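Local atomic coordinates of solute carrier family 15 member 1 (Mus musculus, PDB entry 5A9D), a protein that takes up di- and tripeptides from the gut together with protons, represented here by its extracellular domain of two immunoglobulin-like lobes. Residues 100-105 against 164-169. Numbering follows the deposited sequence.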
ATOM      1  N   ARG A 100       7.592 -11.156   2.620  1.00 27.03           N
ATOM      2  CA  ARG A 100       7.040 -10.722   1.337  1.00 25.97           C
ATOM      3  C   ARG A 100       7.864 -11.410   0.238  1.00 28.63           C
ATOM      4  O   ARG A 100       8.982 -11.859   0.488  1.00 26.29           O
ATOM      5  CB  ARG A 100       7.039  -9.186   1.184  1.00 25.61           C
ATOM      6  CG  ARG A 100       8.431  -8.612   1.050  1.00 30.12           C
ATOM      7  CD  ARG A 100       8.373  -7.174   0.629  1.00 33.08           C
ATOM      8  NE  ARG A 100       9.714  -6.614   0.672  1.00 34.96           N
ATOM      9  CZ  ARG A 100       9.983  -5.321   0.624  1.00 50.69           C
ATOM     10  NH1 ARG A 100       9.000  -4.436   0.497  1.00 39.28           N
ATOM     11  NH2 ARG A 100      11.234  -4.896   0.726  1.00 43.90           N
ATOM     12  N   PHE A 101       7.274 -11.557  -0.930  1.00 25.46           N
ATOM     13  CA  PHE A 101       7.940 -12.206  -2.046  1.00 25.93           C
ATOM     14  C   PHE A 101       8.130 -11.221  -3.185  1.00 30.81           C
ATOM     15  O   PHE A 101       7.273 -10.382  -3.430  1.00 28.19           O
ATOM     16  CB  PHE A 101       7.124 -13.416  -2.534  1.00 26.38           C
ATOM     17  CG  PHE A 101       7.219 -14.580  -1.577  1.00 26.63           C
ATOM     18  CD1 PHE A 101       6.355 -14.677  -0.485  1.00 26.54           C
ATOM     19  CD2 PHE A 101       8.224 -15.540  -1.722  1.00 25.49           C
ATOM     20  CE1 PHE A 101       6.487 -15.726   0.434  1.00 27.58           C
ATOM     21  CE2 PHE A 101       8.330 -16.609  -0.831  1.00 27.82           C
ATOM     22  CZ  PHE A 101       7.484 -16.684   0.256  1.00 27.08           C
ATOM     23  N   VAL A 102       9.270 -11.334  -3.876  1.00 28.57           N
ATOM     24  CA  VAL A 102       9.578 -10.509  -5.021  1.00 27.93           C
ATOM     25  C   VAL A 102       9.671 -11.481  -6.189  1.00 31.40           C
ATOM     26  O   VAL A 102      10.436 -12.445  -6.131  1.00 30.43           O
ATOM     27  CB  VAL A 102      10.867  -9.646  -4.848  1.00 31.09           C
ATOM     28  CG1 VAL A 102      11.345  -9.060  -6.189  1.00 29.57           C
ATOM     29  CG2 VAL A 102      10.647  -8.532  -3.831  1.00 31.70           C
ATOM     30  N   ASN A 103       8.930 -11.192  -7.261  1.00 27.77           N
ATOM     31  CA  ASN A 103       8.946 -12.023  -8.453  1.00 28.84           C
ATOM     32  C   ASN A 103       9.866 -11.414  -9.494  1.00 34.38           C
ATOM     33  O   ASN A 103       9.640 -10.280  -9.891  1.00 35.72           O
ATOM     34  CB  ASN A 103       7.514 -12.192  -8.989  1.00 28.22           C
ATOM     35  CG  ASN A 103       7.428 -12.990 -10.260  1.00 35.98           C
ATOM     36  OD1 ASN A 103       8.294 -13.800 -10.564  1.00 33.87           O
ATOM     37  ND2 ASN A 103       6.345 -12.841 -10.984  1.00 26.17           N
ATOM     38  N   THR A 104      10.906 -12.143  -9.943  1.00 33.38           N
ATOM     39  CA  THR A 104      11.773 -11.617 -11.017  1.00 35.15           C
ATOM     40  C   THR A 104      11.469 -12.304 -12.352  1.00 41.87           C
ATOM     41  O   THR A 104      12.106 -12.001 -13.344  1.00 43.17           O
ATOM     42  CB  THR A 104      13.268 -11.704 -10.666  1.00 40.70           C
ATOM     43  OG1 THR A 104      13.684 -13.064 -10.734  1.00 36.18           O
ATOM     44  CG2 THR A 104      13.600 -11.099  -9.307  1.00 36.80           C
ATOM     45  N   LEU A 105      10.490 -13.225 -12.373  1.00 37.35           N
ATOM     46  CA  LEU A 105      10.135 -13.966 -13.575  1.00 37.99           C
ATOM     47  C   LEU A 105       9.254 -13.121 -14.482  1.00 43.07           C
ATOM     48  O   LEU A 105       8.703 -12.124 -14.023  1.00 40.10           O
ATOM     49  CB  LEU A 105       9.438 -15.299 -13.205  1.00 37.24           C
ATOM     50  CG  LEU A 105      10.153 -16.163 -12.155  1.00 41.35           C
ATOM     51  CD1 LEU A 105       9.300 -17.357 -11.787  1.00 41.48           C
ATOM     52  CD2 LEU A 105      11.550 -16.582 -12.611  1.00 41.75           C
ATOM     53  N   ALA A 164      11.688  -9.524   9.583  1.00 43.92           N
ATOM     54  CA  ALA A 164      11.015  -9.286   8.313  1.00 41.37           C
ATOM     55  C   ALA A 164      11.971  -9.711   7.233  1.00 45.34           C
ATOM     56  O   ALA A 164      13.170  -9.474   7.365  1.00 48.02           O
ATOM     57  CB  ALA A 164      10.634  -7.829   8.155  1.00 42.50           C
ATOM     58  N   TYR A 165      11.464 -10.423   6.225  1.00 38.92           N
ATOM     59  CA  TYR A 165      12.275 -10.961   5.137  1.00 39.08           C
ATOM     60  C   TYR A 165      11.607 -10.749   3.800  1.00 37.39           C
ATOM     61  O   TYR A 165      10.382 -10.716   3.709  1.00 33.30           O
ATOM     62  CB  TYR A 165      12.541 -12.473   5.323  1.00 43.23           C
ATOM     63  CG  TYR A 165      13.151 -12.854   6.658  1.00 52.55           C
ATOM     64  CD1 TYR A 165      14.529 -12.848   6.842  1.00 57.90           C
ATOM     65  CD2 TYR A 165      12.348 -13.220   7.733  1.00 55.34           C
ATOM     66  CE1 TYR A 165      15.093 -13.177   8.071  1.00 62.15           C
ATOM     67  CE2 TYR A 165      12.899 -13.575   8.958  1.00 60.19           C
ATOM     68  CZ  TYR A 165      14.272 -13.543   9.123  1.00 74.15           C
ATOM     69  OH  TYR A 165      14.803 -13.887  10.339  1.00 85.69           O
ATOM     70  N   THR A 166      12.438 -10.644   2.756  1.00 35.94           N
ATOM     71  CA  THR A 166      12.039 -10.531   1.363  1.00 34.10           C
ATOM     72  C   THR A 166      12.629 -11.757   0.693  1.00 35.62           C
ATOM     73  O   THR A 166      13.833 -11.994   0.755  1.00 35.56           O
ATOM     74  CB  THR A 166      12.554  -9.240   0.738  1.00 39.82           C
ATOM     75  OG1 THR A 166      11.918  -8.142   1.355  1.00 38.09           O
ATOM     76  CG2 THR A 166      12.248  -9.153  -0.746  1.00 36.50           C
ATOM     77  N   TYR A 167      11.771 -12.548   0.110  1.00 30.75           N
ATOM     78  CA  TYR A 167      12.175 -13.758  -0.605  1.00 30.95           C
ATOM     79  C   TYR A 167      12.110 -13.445  -2.093  1.00 33.72           C
ATOM     80  O   TYR A 167      11.045 -13.083  -2.597  1.00 31.45           O
ATOM     81  CB  TYR A 167      11.233 -14.906  -0.180  1.00 33.11           C
ATOM     82  CG  TYR A 167      11.549 -15.504   1.180  1.00 39.19           C
ATOM     83  CD1 TYR A 167      12.115 -14.734   2.195  1.00 42.62           C
ATOM     84  CD2 TYR A 167      11.349 -16.856   1.433  1.00 42.79           C
ATOM     85  CE1 TYR A 167      12.479 -15.301   3.424  1.00 45.36           C
ATOM     86  CE2 TYR A 167      11.713 -17.432   2.656  1.00 45.25           C
ATOM     87  CZ  TYR A 167      12.262 -16.648   3.652  1.00 46.64           C
ATOM     88  OH  TYR A 167      12.597 -17.217   4.859  1.00 50.37           O
ATOM     89  N   VAL A 168      13.273 -13.421  -2.761  1.00 30.40           N
ATOM     90  CA  VAL A 168      13.349 -13.076  -4.192  1.00 29.56           C
ATOM     91  C   VAL A 168      13.319 -14.362  -5.003  1.00 31.48           C
ATOM     92  O   VAL A 168      14.196 -15.193  -4.856  1.00 32.65           O
ATOM     93  CB  VAL A 168      14.591 -12.183  -4.526  1.00 34.73           C
ATOM     94  CG1 VAL A 168      14.739 -11.978  -6.031  1.00 34.76           C
ATOM     95  CG2 VAL A 168      14.519 -10.834  -3.812  1.00 34.76           C
ATOM     96  N   ILE A 169      12.318 -14.504  -5.872  1.00 28.25           N
ATOM     97  CA  ILE A 169      12.127 -15.672  -6.720  1.00 27.05           C
ATOM     98  C   ILE A 169      12.802 -15.418  -8.046  1.00 33.83           C
ATOM     99  O   ILE A 169      12.454 -14.445  -8.709  1.00 34.07           O
ATOM    100  CB  ILE A 169      10.602 -15.921  -6.900  1.00 28.21           C
ATOM    101  CG1 ILE A 169       9.909 -16.103  -5.509  1.00 28.24           C
ATOM    102  CG2 ILE A 169      10.349 -17.116  -7.888  1.00 26.82           C
ATOM    103  CD1 ILE A 169       8.293 -15.992  -5.596  1.00 30.09           C
TER
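Arg-100 and Thr-166 sit side by side on neighbouring parallel strands, and the arginine reaches across to the threonine hydroxyl. Arg-100 takes chi1 69°, with CG wedged between its own N and C, and runs out straight from there, which lets Arg-100 NE donate to Thr-166 OG1 at 2.8 Å, almost in the guanidinium plane; a weak bond from NH2 joins the same oxygen. Asp-184 also bonds that hydroxyl, while the far end of Arg-100 makes a salt bridge to Asp-86 and a hydrogen bond to Thr-72, both of the second subunit. Cutting Arg-100 back to an alanine would probably take this salt-bridge partner from Asp-86 of the second subunit and the NE donor from Thr-166 OG1. On the same face, Val-102 CG2 lies 3.5 Å from Thr-166 CG2, and Ile-12 of the other subunit packs on Val-102.

The other face of the sheet carries the aromatic pair: Tyr-167 presents its ring edge to the flat of Phe-101, offset, with the planes at 75°. Phe-101 CE2 is 3.4 Å from Tyr-167 CB, and Ile-169 CD1 approaches CD2 of the same phenylalanine obliquely. Backbone bonds zip the central pair of this immunoglobulin-like sheet together, among them Ile-169 N to Val-102 O. Where strand 97-103 ends, Thr-104 grips Ile-169 O twice, through its backbone N and through Thr-104 OG1, 2.7 Å away on a lone pair. Phe-101 and Ile-169 thus turn into the sandwich, against Ile-111 of the opposing sheet, whereas on the other face Arg-100 places a buried charge beside valines, met by Asp-86 of the second subunit.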